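Local coordinates for protein sulfide-quinone reductase (PDB 3HYW) that oxidises hydrogen sulfide with a quinone as electron acceptor, using FAD and building up polysulfur on active-site cysteines in a homotrimeric monotopic membrane flavoprotein, at residues G149-G153 / F184-E188; Y190-F194 / K203-E207; A219-V223 / T304-T308; G356-A360 / V370-M374. All coordinates share one frame; numbering follows the deposited sequence.

Contact 1: residues G149-G153 / F184-E188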
loop_
_atom_site.group_PDB
_atom_site.type_symbol
_atom_site.label_atom_id
_atom_site.label_comp_id
_atom_site.label_asym_id
_atom_site.label_seq_id
_atom_site.Cartn_x
_atom_site.Cartn_y
_atom_site.Cartn_z
ATOM N N GLY A 149 -3.758 -20.794 9.127
ATOM C CA GLY A 149 -4.553 -19.624 9.436
ATOM C C GLY A 149 -5.420 -19.714 10.664
ATOM O O GLY A 149 -5.085 -20.388 11.641
ATOM N N ALA A 150 -6.541 -19.008 10.595
ATOM C CA ALA A 150 -7.451 -18.865 11.717
ATOM C C ALA A 150 -8.893 -19.064 11.266
ATOM O O ALA A 150 -9.314 -18.551 10.227
ATOM C CB ALA A 150 -7.275 -17.503 12.349
ATOM N N ILE A 151 -9.632 -19.839 12.053
ATOM C CA ILE A 151 -11.052 -20.068 11.826
ATOM C C ILE A 151 -11.827 -18.850 12.364
ATOM O O ILE A 151 -11.224 -17.960 12.976
ATOM C CB ILE A 151 -11.527 -21.414 12.478
ATOM C CG1 ILE A 151 -11.447 -21.356 14.014
ATOM C CG2 ILE A 151 -10.712 -22.589 11.934
ATOM C CD1 ILE A 151 -12.133 -22.517 14.727
ATOM N N PRO A 152 -13.150 -18.780 12.119
ATOM C CA PRO A 152 -13.926 -17.696 12.726
ATOM C C PRO A 152 -13.898 -17.743 14.255
ATOM O O PRO A 152 -13.784 -18.827 14.836
ATOM C CB PRO A 152 -15.348 -17.956 12.219
ATOM C CG PRO A 152 -15.157 -18.750 10.969
ATOM C CD PRO A 152 -13.990 -19.634 11.257
ATOM N N GLY A 153 -13.991 -16.571 14.887
ATOM C CA GLY A 153 -13.988 -16.460 16.351
ATOM C C GLY A 153 -12.614 -16.532 16.995
ATOM O O GLY A 153 -12.494 -16.475 18.222
ATOM N N PHE A 184 -2.164 -18.482 3.362
ATOM C CA PHE A 184 -2.618 -18.072 4.677
ATOM C C PHE A 184 -4.088 -17.691 4.571
ATOM O O PHE A 184 -4.451 -16.869 3.734
ATOM C CB PHE A 184 -1.777 -16.886 5.157
ATOM C CG PHE A 184 -1.942 -16.571 6.612
ATOM C CD1 PHE A 184 -1.147 -17.201 7.564
ATOM C CD2 PHE A 184 -2.867 -15.622 7.032
ATOM C CE1 PHE A 184 -1.296 -16.915 8.925
ATOM C CE2 PHE A 184 -3.015 -15.327 8.386
ATOM C CZ PHE A 184 -2.224 -15.974 9.332
ATOM N N ILE A 185 -4.935 -18.308 5.395
ATOM C CA ILE A 185 -6.383 -18.035 5.358
ATOM C C ILE A 185 -6.868 -17.594 6.737
ATOM O O ILE A 185 -6.715 -18.315 7.721
ATOM C CB ILE A 185 -7.214 -19.257 4.880
ATOM C CG1 ILE A 185 -6.703 -19.774 3.532
ATOM C CG2 ILE A 185 -8.705 -18.889 4.790
ATOM C CD1 ILE A 185 -7.533 -20.905 2.940
ATOM N N THR A 186 -7.447 -16.404 6.805
ATOM C CA THR A 186 -7.822 -15.838 8.099
ATOM C C THR A 186 -9.232 -15.238 8.159
ATOM O O THR A 186 -9.773 -14.753 7.153
ATOM C CB THR A 186 -6.761 -14.807 8.581
ATOM O OG1 THR A 186 -7.137 -14.296 9.863
ATOM C CG2 THR A 186 -6.611 -13.656 7.573
ATOM N N SER A 187 -9.816 -15.303 9.354
ATOM C CA SER A 187 -11.065 -14.628 9.684
ATOM C C SER A 187 -10.891 -13.107 9.809
ATOM O O SER A 187 -11.865 -12.358 9.706
ATOM C CB SER A 187 -11.635 -15.205 10.981
ATOM O OG SER A 187 -10.606 -15.433 11.942
ATOM N N GLU A 188 -9.657 -12.654 10.039
ATOM C CA GLU A 188 -9.349 -11.221 10.051
ATOM C C GLU A 188 -9.844 -10.575 8.769
ATOM O O GLU A 188 -9.751 -11.190 7.697
ATOM C CB GLU A 188 -7.843 -10.985 10.128
ATOM C CG GLU A 188 -7.178 -11.334 11.441
ATOM C CD GLU A 188 -5.693 -11.498 11.235
ATOM O OE1 GLU A 188 -5.292 -12.515 10.627
ATOM O OE2 GLU A 188 -4.929 -10.601 11.626
#
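The first torsion of S187, chi1 41°, sets OG between its own backbone N and carbonyl carbon, which turns the hydroxyl toward I151, where it donates to I151 O at 2.8 Å. The approach is not along a lone pair: OG stands above the carbonyl plane, 52° out of it. The methylene of S187 follows, with CB packed 3.8 Å from P152 CA. One step back, the two backbones are joined by A150 N donating to I185 O at 3.0 Å, and G149 CA touches the same I185 O at 3.1 Å in a CA-H...O contact, so one oxygen is met by two neighbouring residues. G149 and I185 form a parallel bridge between strands 146-150 and 182-185, which helix 158-173 links in a beta-alpha-beta crossover of the mixed sheet, as in Rossmann-like domains. The loop after strand 146-150 leads to C156, found here as a persulfide and thought to carry the intermediate. A side chain at G149 would run into I185 O. G149 CA lies 4.2 Å above the F184 ring plane, toward its rim. Beyond the bridge, T186 makes an ST turn, its OG1 accepting from E188 N at 3.0 Å. The same hydroxyl donates to E188 OE1 at 2.7 Å, on the carboxylate lone pair that faces away from OE2.

Contact 2: residues Y190-F194 / K203-E207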
loop_
_atom_site.group_PDB
_atom_site.type_symbol
_atom_site.label_atom_id
_atom_site.label_comp_id
_atom_site.label_asym_id
_atom_site.label_seq_id
_atom_site.Cartn_x
_atom_site.Cartn_y
_atom_site.Cartn_z
ATOM N N TYR A 190 -8.464 -8.212 7.287
ATOM C CA TYR A 190 -7.254 -7.994 6.493
ATOM C C TYR A 190 -6.059 -8.537 7.260
ATOM O O TYR A 190 -6.151 -8.779 8.462
ATOM C CB TYR A 190 -7.060 -6.504 6.172
ATOM C CG TYR A 190 -7.139 -5.601 7.378
ATOM C CD1 TYR A 190 -6.041 -5.431 8.219
ATOM C CD2 TYR A 190 -8.314 -4.916 7.683
ATOM C CE1 TYR A 190 -6.110 -4.606 9.333
ATOM C CE2 TYR A 190 -8.392 -4.082 8.804
ATOM C CZ TYR A 190 -7.285 -3.940 9.620
ATOM O OH TYR A 190 -7.333 -3.121 10.723
ATOM N N LEU A 191 -4.940 -8.724 6.570
ATOM C CA LEU A 191 -3.721 -9.221 7.207
ATOM C C LEU A 191 -3.243 -8.242 8.275
ATOM O O LEU A 191 -3.326 -7.036 8.086
ATOM C CB LEU A 191 -2.629 -9.394 6.159
ATOM C CG LEU A 191 -2.338 -10.749 5.508
ATOM C CD1 LEU A 191 -3.560 -11.646 5.352
ATOM C CD2 LEU A 191 -1.641 -10.514 4.184
ATOM N N GLY A 192 -2.735 -8.757 9.389
ATOM C CA GLY A 192 -2.189 -7.893 10.424
ATOM C C GLY A 192 -3.236 -7.086 11.175
ATOM O O GLY A 192 -2.917 -6.041 11.755
ATOM N N HIS A 193 -4.485 -7.560 11.145
ATOM C CA HIS A 193 -5.554 -7.045 12.003
ATOM C C HIS A 193 -5.356 -7.504 13.447
ATOM O O HIS A 193 -5.505 -6.707 14.379
ATOM C CB HIS A 193 -6.925 -7.499 11.481
ATOM C CG HIS A 193 -8.083 -7.012 12.295
ATOM N ND1 HIS A 193 -8.528 -7.667 13.424
ATOM C CD2 HIS A 193 -8.912 -5.956 12.122
ATOM C CE1 HIS A 193 -9.571 -7.027 13.921
ATOM N NE2 HIS A 193 -9.822 -5.984 13.152
ATOM N N PHE A 194 -5.051 -8.795 13.621
ATOM C CA PHE A 194 -4.692 -9.391 14.923
ATOM C C PHE A 194 -5.808 -9.408 15.980
ATOM O O PHE A 194 -5.548 -9.704 17.143
ATOM C CB PHE A 194 -3.448 -8.723 15.533
ATOM C CG PHE A 194 -2.219 -8.751 14.655
ATOM C CD1 PHE A 194 -1.825 -9.920 13.997
ATOM C CD2 PHE A 194 -1.429 -7.608 14.525
ATOM C CE1 PHE A 194 -0.673 -9.938 13.192
ATOM C CE2 PHE A 194 -0.270 -7.613 13.732
ATOM C CZ PHE A 194 0.108 -8.785 13.064
ATOM N N LYS A 203 -0.859 -4.004 8.692
ATOM C CA LYS A 203 -1.466 -4.590 7.502
ATOM C C LYS A 203 -0.509 -4.476 6.316
ATOM O O LYS A 203 -0.199 -5.471 5.660
ATOM C CB LYS A 203 -2.800 -3.901 7.192
ATOM C CG LYS A 203 -3.435 -4.287 5.859
ATOM C CD LYS A 203 -4.578 -3.347 5.526
ATOM C CE LYS A 203 -5.253 -3.731 4.227
ATOM N NZ LYS A 203 -5.948 -2.562 3.625
ATOM N N ARG A 204 -0.042 -3.253 6.072
ATOM C CA ARG A 204 0.926 -2.945 5.023
ATOM C C ARG A 204 2.218 -3.749 5.201
ATOM O O ARG A 204 2.771 -4.262 4.226
ATOM C CB ARG A 204 1.202 -1.433 5.027
ATOM C CG ARG A 204 1.813 -0.845 3.763
ATOM C CD ARG A 204 1.444 0.643 3.634
ATOM N NE ARG A 204 0.306 0.837 2.733
ATOM C CZ ARG A 204 -0.595 1.818 2.818
ATOM N NH1 ARG A 204 -0.532 2.728 3.779
ATOM N NH2 ARG A 204 -1.575 1.887 1.924
ATOM N N LEU A 205 2.677 -3.862 6.446
ATOM C CA LEU A 205 3.880 -4.619 6.805
ATOM C C LEU A 205 3.757 -6.116 6.507
ATOM O O LEU A 205 4.656 -6.703 5.908
ATOM C CB LEU A 205 4.210 -4.415 8.298
ATOM C CG LEU A 205 5.485 -5.013 8.915
ATOM C CD1 LEU A 205 5.995 -4.135 10.061
ATOM C CD2 LEU A 205 5.312 -6.458 9.401
ATOM N N VAL A 206 2.666 -6.731 6.960
ATOM C CA VAL A 206 2.468 -8.174 6.781
ATOM C C VAL A 206 2.187 -8.512 5.316
ATOM O O VAL A 206 2.661 -9.528 4.815
ATOM C CB VAL A 206 1.347 -8.738 7.698
ATOM C CG1 VAL A 206 1.111 -10.222 7.413
ATOM C CG2 VAL A 206 1.710 -8.549 9.156
ATOM N N GLU A 207 1.415 -7.662 4.641
ATOM C CA GLU A 207 1.156 -7.819 3.206
ATOM C C GLU A 207 2.456 -7.838 2.405
ATOM O O GLU A 207 2.661 -8.730 1.579
ATOM C CB GLU A 207 0.248 -6.707 2.684
ATOM C CG GLU A 207 -1.234 -6.941 2.900
ATOM C CD GLU A 207 -2.086 -5.766 2.448
ATOM O OE1 GLU A 207 -1.522 -4.723 2.047
ATOM O OE2 GLU A 207 -3.325 -5.882 2.497
HETATM O O HOH W 1 -4.803 -7.647 3.916
#
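A type II turn from Y190 to H193, with G192 at positive phi and a weak closing bond, brings the backbone against helix 202-212, where L191 O meets K203 CA at 3.1 Å in a CA-H...O contact. Y190 carries its ring between its backbone N and carbonyl carbon (chi1 51°), and the extended aliphatic chain of K203 crosses it at about a right angle. The touching runs down the lysine: K203 CG lies 3.7 Å from Y190 CD1, and K203 CE comes 3.8 Å from Y190 CB. The charged end is too distant for more than a weak cation-pi attraction, while H193 CB covers a face of the same ring. With an alanine here in place of Y190, the methylenes of K203 would probably lose their aromatic partner and a gap would open beside H193 CB. L191 takes the next turn of the helix, its CG 4.0 Å from V206 CG1 and its CD2 3.8 Å from E207 CG. A water ties the two segments at this level, accepting from L191 N at 2.9 Å and donating to E207 OE2 at 2.7 Å. L191 also packs on W217 of strand 216-218 and on Y161 of helix 158-173, F194 reaches the octasulfur pocket, and R204, whose CB is directed away from this loop, forms salt bridges with D208 and E207 of a neighbouring subunit.

Contact 3: residues A219-V223 / T304-T308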
loop_
_atom_site.group_PDB
_atom_site.type_symbol
_atom_site.label_atom_id
_atom_site.label_comp_id
_atom_site.label_asym_id
_atom_site.label_seq_id
_atom_site.Cartn_x
_atom_site.Cartn_y
_atom_site.Cartn_z
ATOM N N ALA A 219 -8.141 -13.315 3.129
ATOM C CA ALA A 219 -8.626 -12.745 4.379
ATOM C C ALA A 219 -10.133 -12.568 4.305
ATOM O O ALA A 219 -10.726 -12.665 3.229
ATOM C CB ALA A 219 -7.931 -11.409 4.664
ATOM N N ASN A 220 -10.748 -12.318 5.456
ATOM C CA ASN A 220 -12.173 -11.992 5.537
ATOM C C ASN A 220 -13.083 -13.144 5.097
ATOM O O ASN A 220 -14.142 -12.922 4.504
ATOM C CB ASN A 220 -12.475 -10.710 4.738
ATOM C CG ASN A 220 -13.559 -9.869 5.372
ATOM O OD1 ASN A 220 -13.809 -9.953 6.576
ATOM N ND2 ASN A 220 -14.206 -9.039 4.565
ATOM N N VAL A 221 -12.663 -14.371 5.403
ATOM C CA VAL A 221 -13.445 -15.556 5.055
ATOM C C VAL A 221 -13.578 -16.461 6.272
ATOM O O VAL A 221 -12.818 -16.347 7.233
ATOM C CB VAL A 221 -12.838 -16.354 3.861
ATOM C CG1 VAL A 221 -12.873 -15.533 2.570
ATOM C CG2 VAL A 221 -11.418 -16.818 4.173
ATOM N N ALA A 222 -14.547 -17.365 6.213
ATOM C CA ALA A 222 -14.825 -18.274 7.314
ATOM C C ALA A 222 -14.448 -19.689 6.902
ATOM O O ALA A 222 -15.121 -20.300 6.061
ATOM C CB ALA A 222 -16.314 -18.198 7.691
ATOM N N VAL A 223 -13.356 -20.196 7.473
ATOM C CA VAL A 223 -12.957 -21.588 7.276
ATOM C C VAL A 223 -14.040 -22.469 7.892
ATOM O O VAL A 223 -14.368 -22.329 9.081
ATOM C CB VAL A 223 -11.578 -21.887 7.911
ATOM C CG1 VAL A 223 -11.219 -23.368 7.787
ATOM C CG2 VAL A 223 -10.511 -21.033 7.266
ATOM N N THR A 304 -15.960 -7.574 13.508
ATOM C CA THR A 304 -15.467 -7.739 12.142
ATOM C C THR A 304 -16.480 -8.554 11.328
ATOM O O THR A 304 -17.282 -9.270 11.917
ATOM C CB THR A 304 -14.090 -8.414 12.145
ATOM O OG1 THR A 304 -14.153 -9.603 12.935
ATOM C CG2 THR A 304 -13.043 -7.478 12.751
ATOM N N PRO A 305 -16.462 -8.435 9.980
ATOM C CA PRO A 305 -17.436 -9.176 9.152
ATOM C C PRO A 305 -17.434 -10.687 9.416
ATOM O O PRO A 305 -18.498 -11.307 9.472
ATOM C CB PRO A 305 -16.990 -8.861 7.726
ATOM C CG PRO A 305 -16.316 -7.527 7.835
ATOM C CD PRO A 305 -15.577 -7.598 9.148
ATOM N N ILE A 306 -16.250 -11.268 9.573
ATOM C CA ILE A 306 -16.117 -12.620 10.108
ATOM C C ILE A 306 -15.713 -12.435 11.571
ATOM O O ILE A 306 -14.719 -11.763 11.850
ATOM C CB ILE A 306 -15.055 -13.461 9.336
ATOM C CG1 ILE A 306 -15.305 -13.434 7.812
ATOM C CG2 ILE A 306 -14.976 -14.884 9.884
ATOM C CD1 ILE A 306 -16.623 -14.076 7.342
ATOM N N PRO A 307 -16.491 -13.005 12.514
ATOM C CA PRO A 307 -16.230 -12.718 13.926
ATOM C C PRO A 307 -14.805 -13.039 14.368
ATOM O O PRO A 307 -14.264 -14.097 14.031
ATOM C CB PRO A 307 -17.249 -13.602 14.661
ATOM C CG PRO A 307 -18.353 -13.797 13.664
ATOM C CD PRO A 307 -17.641 -13.917 12.347
ATOM N N THR A 308 -14.202 -12.098 15.093
ATOM C CA THR A 308 -12.892 -12.288 15.713
ATOM C C THR A 308 -12.925 -11.736 17.140
ATOM O O THR A 308 -13.801 -10.951 17.485
ATOM C CB THR A 308 -11.752 -11.593 14.924
ATOM O OG1 THR A 308 -11.979 -10.176 14.886
ATOM C CG2 THR A 308 -11.649 -12.129 13.500
HETATM O O HOH W 2 -13.523 -10.357 9.147
#
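A water shared by N220 and I306 makes the polar link here: it accepts from I306 N at 2.9 Å and lies 2.6 Å from N220 OD1, to which it probably donates, although other acceptors compete for its protons. No direct hydrogen bond joins the two segments, so the rest of the evidence is shape. The carboxamide oxygen of N220 also lies beside the P305 ring, with OD1 3.6 Å from P305 CB. The two side chains cross at about a right angle, OD1 facing the ring methylenes. I306 buries more area than any other residue of the contact. With chi1 at -52°, its CG1 points opposite the carbonyl carbon and its CG2 opposite the backbone N, and the two branches lie along one side of the N220 and V221 peptides. I306 CG1 comes 3.5 Å from N220 C, while I306 CG2 touches V221 O at 3.7 Å. The tip of the CG1 branch, I306 CD1, meets A222 CB at 4.1 Å, an apolar contact. Segment 219-223 runs from just after strand 216-218, at the edge of the mixed sheet, into strand 222-226, the first strand of a three-stranded antiparallel meander consistent with the pyridine nucleotide-disulphide oxidoreductase fold. V221 packs against I185 of strand 182-185 and Y233 of strand 230-234, and A222 against P152, while I306, from the loop between strand 289-291 and helix 314-332, reaches S187.

Contact 4: residues G356-A360 / V370-M374. With LMT (dodecyl-beta-D-maltoside), chain I.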
loop_
_atom_site.group_PDB
_atom_site.type_symbol
_atom_site.label_atom_id
_atom_site.label_comp_id
_atom_site.label_asym_id
_atom_site.label_seq_id
_atom_site.Cartn_x
_atom_site.Cartn_y
_atom_site.Cartn_z
ATOM N N GLY A 356 8.924 -9.566 13.673
ATOM C CA GLY A 356 8.135 -8.347 13.698
ATOM C C GLY A 356 7.971 -7.889 15.127
ATOM O O GLY A 356 7.622 -8.681 15.993
ATOM N N PHE A 357 8.251 -6.616 15.374
ATOM C CA PHE A 357 8.059 -6.020 16.683
ATOM C C PHE A 357 6.832 -5.132 16.628
ATOM O O PHE A 357 6.764 -4.208 15.820
ATOM C CB PHE A 357 9.286 -5.212 17.110
ATOM C CG PHE A 357 9.147 -4.557 18.461
ATOM C CD1 PHE A 357 9.523 -5.235 19.618
ATOM C CD2 PHE A 357 8.647 -3.261 18.575
ATOM C CE1 PHE A 357 9.400 -4.628 20.867
ATOM C CE2 PHE A 357 8.512 -2.653 19.817
ATOM C CZ PHE A 357 8.884 -3.339 20.967
ATOM N N PHE A 358 5.861 -5.443 17.481
ATOM C CA PHE A 358 4.640 -4.662 17.610
ATOM C C PHE A 358 4.498 -4.193 19.050
ATOM O O PHE A 358 4.733 -4.958 19.997
ATOM C CB PHE A 358 3.413 -5.477 17.162
ATOM C CG PHE A 358 3.525 -6.003 15.755
ATOM C CD1 PHE A 358 3.172 -5.204 14.670
ATOM C CD2 PHE A 358 4.017 -7.288 15.513
ATOM C CE1 PHE A 358 3.292 -5.683 13.362
ATOM C CE2 PHE A 358 4.146 -7.774 14.217
ATOM C CZ PHE A 358 3.782 -6.969 13.136
ATOM N N PHE A 359 4.167 -2.919 19.212
ATOM C CA PHE A 359 3.874 -2.351 20.522
ATOM C C PHE A 359 2.628 -1.502 20.378
ATOM O O PHE A 359 2.560 -0.660 19.489
ATOM C CB PHE A 359 5.048 -1.500 21.036
ATOM C CG PHE A 359 4.755 -0.760 22.325
ATOM C CD1 PHE A 359 4.821 0.631 22.374
ATOM C CD2 PHE A 359 4.409 -1.453 23.486
ATOM C CE1 PHE A 359 4.556 1.323 23.558
ATOM C CE2 PHE A 359 4.139 -0.767 24.673
ATOM C CZ PHE A 359 4.213 0.619 24.707
ATOM N N ALA A 360 1.646 -1.747 21.243
ATOM C CA ALA A 360 0.409 -0.979 21.259
ATOM C C ALA A 360 0.069 -0.587 22.694
ATOM O O ALA A 360 -0.034 -1.448 23.568
ATOM C CB ALA A 360 -0.725 -1.783 20.627
ATOM N N VAL A 370 1.848 3.548 19.196
ATOM C CA VAL A 370 2.206 2.232 18.687
ATOM C C VAL A 370 3.635 2.272 18.148
ATOM O O VAL A 370 4.143 3.338 17.795
ATOM C CB VAL A 370 1.249 1.729 17.559
ATOM C CG1 VAL A 370 -0.174 1.551 18.071
ATOM C CG2 VAL A 370 1.289 2.649 16.337
ATOM N N ILE A 371 4.277 1.107 18.106
ATOM C CA ILE A 371 5.541 0.936 17.383
ATOM C C ILE A 371 5.441 -0.325 16.540
ATOM O O ILE A 371 5.045 -1.372 17.040
ATOM C CB ILE A 371 6.772 0.840 18.335
ATOM C CG1 ILE A 371 6.896 2.113 19.183
ATOM C CG2 ILE A 371 8.059 0.608 17.524
ATOM C CD1 ILE A 371 7.938 2.043 20.291
ATOM N N THR A 372 5.775 -0.209 15.257
ATOM C CA THR A 372 5.786 -1.351 14.348
ATOM C C THR A 372 7.115 -1.398 13.619
ATOM O O THR A 372 7.438 -0.509 12.821
ATOM C CB THR A 372 4.653 -1.298 13.318
ATOM O OG1 THR A 372 4.725 -0.063 12.587
ATOM C CG2 THR A 372 3.340 -1.386 14.005
ATOM N N LYS A 373 7.892 -2.431 13.921
ATOM C CA LYS A 373 9.246 -2.551 13.405
ATOM C C LYS A 373 9.527 -3.996 13.051
ATOM O O LYS A 373 8.821 -4.906 13.487
ATOM C CB LYS A 373 10.266 -2.042 14.430
ATOM C CG LYS A 373 10.312 -0.524 14.525
ATOM C CD LYS A 373 11.350 -0.029 15.515
ATOM C CE LYS A 373 11.458 1.493 15.455
ATOM N NZ LYS A 373 12.418 2.035 16.459
ATOM N N MET A 374 10.559 -4.195 12.247
ATOM C CA MET A 374 10.944 -5.522 11.815
ATOM C C MET A 374 12.446 -5.545 11.593
ATOM O O MET A 374 13.015 -4.581 11.087
ATOM C CB MET A 374 10.202 -5.888 10.533
ATOM C CG MET A 374 10.414 -7.310 10.088
ATOM S SD MET A 374 10.043 -7.472 8.351
ATOM C CE MET A 374 11.318 -8.654 7.902
HETATM C C1B LMT I . 17.671 -1.901 13.994
HETATM C C2B LMT I . 19.076 -2.521 14.065
HETATM C C3B LMT I . 20.122 -1.648 13.372
HETATM C C4B LMT I . 19.668 -1.308 11.955
HETATM C C5B LMT I . 18.301 -0.619 12.015
HETATM C C6B LMT I . 17.783 -0.223 10.634
HETATM O O1B LMT I . 17.526 -0.824 14.930
HETATM O O2B LMT I . 19.461 -2.751 15.425
HETATM O O3B LMT I . 21.382 -2.329 13.332
HETATM O "O4'" LMT I . 20.651 -0.478 11.322
HETATM O O5B LMT I . 17.346 -1.483 12.654
HETATM O O6B LMT I . 17.427 -1.389 9.881
HETATM C "C1'" LMT I . 14.802 -0.293 18.138
HETATM C "C2'" LMT I . 15.794 -1.453 18.228
HETATM C "C3'" LMT I . 16.957 -1.271 17.256
HETATM C "C4'" LMT I . 16.438 -1.032 15.837
HETATM C "C5'" LMT I . 15.491 0.170 15.858
HETATM C "C6'" LMT I . 14.920 0.475 14.479
HETATM O "O1'" LMT I . 13.651 -0.631 18.912
HETATM O "O2'" LMT I . 16.297 -1.574 19.561
HETATM O "O3'" LMT I . 17.786 -2.435 17.293
HETATM O "O5'" LMT I . 14.414 -0.081 16.772
HETATM O "O6'" LMT I . 15.135 1.857 14.167
HETATM C C1 LMT I . 12.979 0.495 19.481
HETATM C C2 LMT I . 12.952 0.394 21.004
HETATM C C3 LMT I . 12.246 -0.868 21.493
HETATM C C4 LMT I . 12.100 -0.854 23.011
HETATM C C5 LMT I . 12.218 -2.256 23.597
HETATM C C6 LMT I . 11.871 -2.248 25.082
HETATM C C7 LMT I . 12.344 -3.522 25.772
HETATM C C8 LMT I . 13.511 -3.249 26.716
HETATM C C9 LMT I . 14.848 -3.527 26.036
HETATM C C10 LMT I . 16.011 -3.010 26.875
HETATM C C11 LMT I . 16.857 -4.160 27.407
HETATM C C12 LMT I . 18.314 -3.765 27.478
#
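Strands 355-361 and 369-375 form a beta hairpin that, with strand 349-350, makes a small antiparallel sheet between the octasulfur pocket and the quinone site. The two short segments run 174° apart in direction, their axes 4.5 Å from each other. F357 pairs with K373 and F359 with I371 as hydrogen-bonded pairs, F357 N donating to K373 O at 2.6 Å and I371 N to F359 O at 2.8 Å, each with a return bond. On the face with F357, F359, I371 and K373, the two I371 branches each meet a different ring. I371 CG2 meets the edge of F357, 4.0 Å from F357 CE2, and I371 CD1 comes obliquely to F359 CD1 at 4.0 Å. F357 continues onto I346 and I348 of the quinone pocket. The extended K373 chain carries NZ to the bound dodecyl maltoside, where it donates to O5' at 2.9 Å, consistent with a place near the membrane surface. A glutamate in place of K373 would probably lose this bond, leaving the sugar ring oxygen without its donor. The opposite face holds F358, whose side chain comes within about 4 Å of the octasulfur at the nearest atoms. A side chain at G356 would clash with F358 CE2. F358 CG is turned opposite its own carbonyl carbon (chi1 -56°), and F358 CD1 touches T372 CG2 at 3.9 Å.

Along the chain the four contacts come in series. Contacts 1 and 3 are neighbours, with centres 6 Å apart: the strand ends of contact 1 meet 219-223 and the 304-308 loop, with probable backbone bonds G153 N to P307 O and N220 N to E188 O. Contact 2 lies about 13 Å from contact 1, centre to centre, and joins it through E188, whose OE2 probably accepts from F194 N. Contact 4 belongs to a separate three-stranded sheet, about 12 Å from contact 2 centre to centre, and F194 and F358 meet edge-to-face beside the octasulfur. Contacts 2 and 4 border this site, whereas contacts 1 and 3 lie away from it, at the ends of mixed-sheet strands.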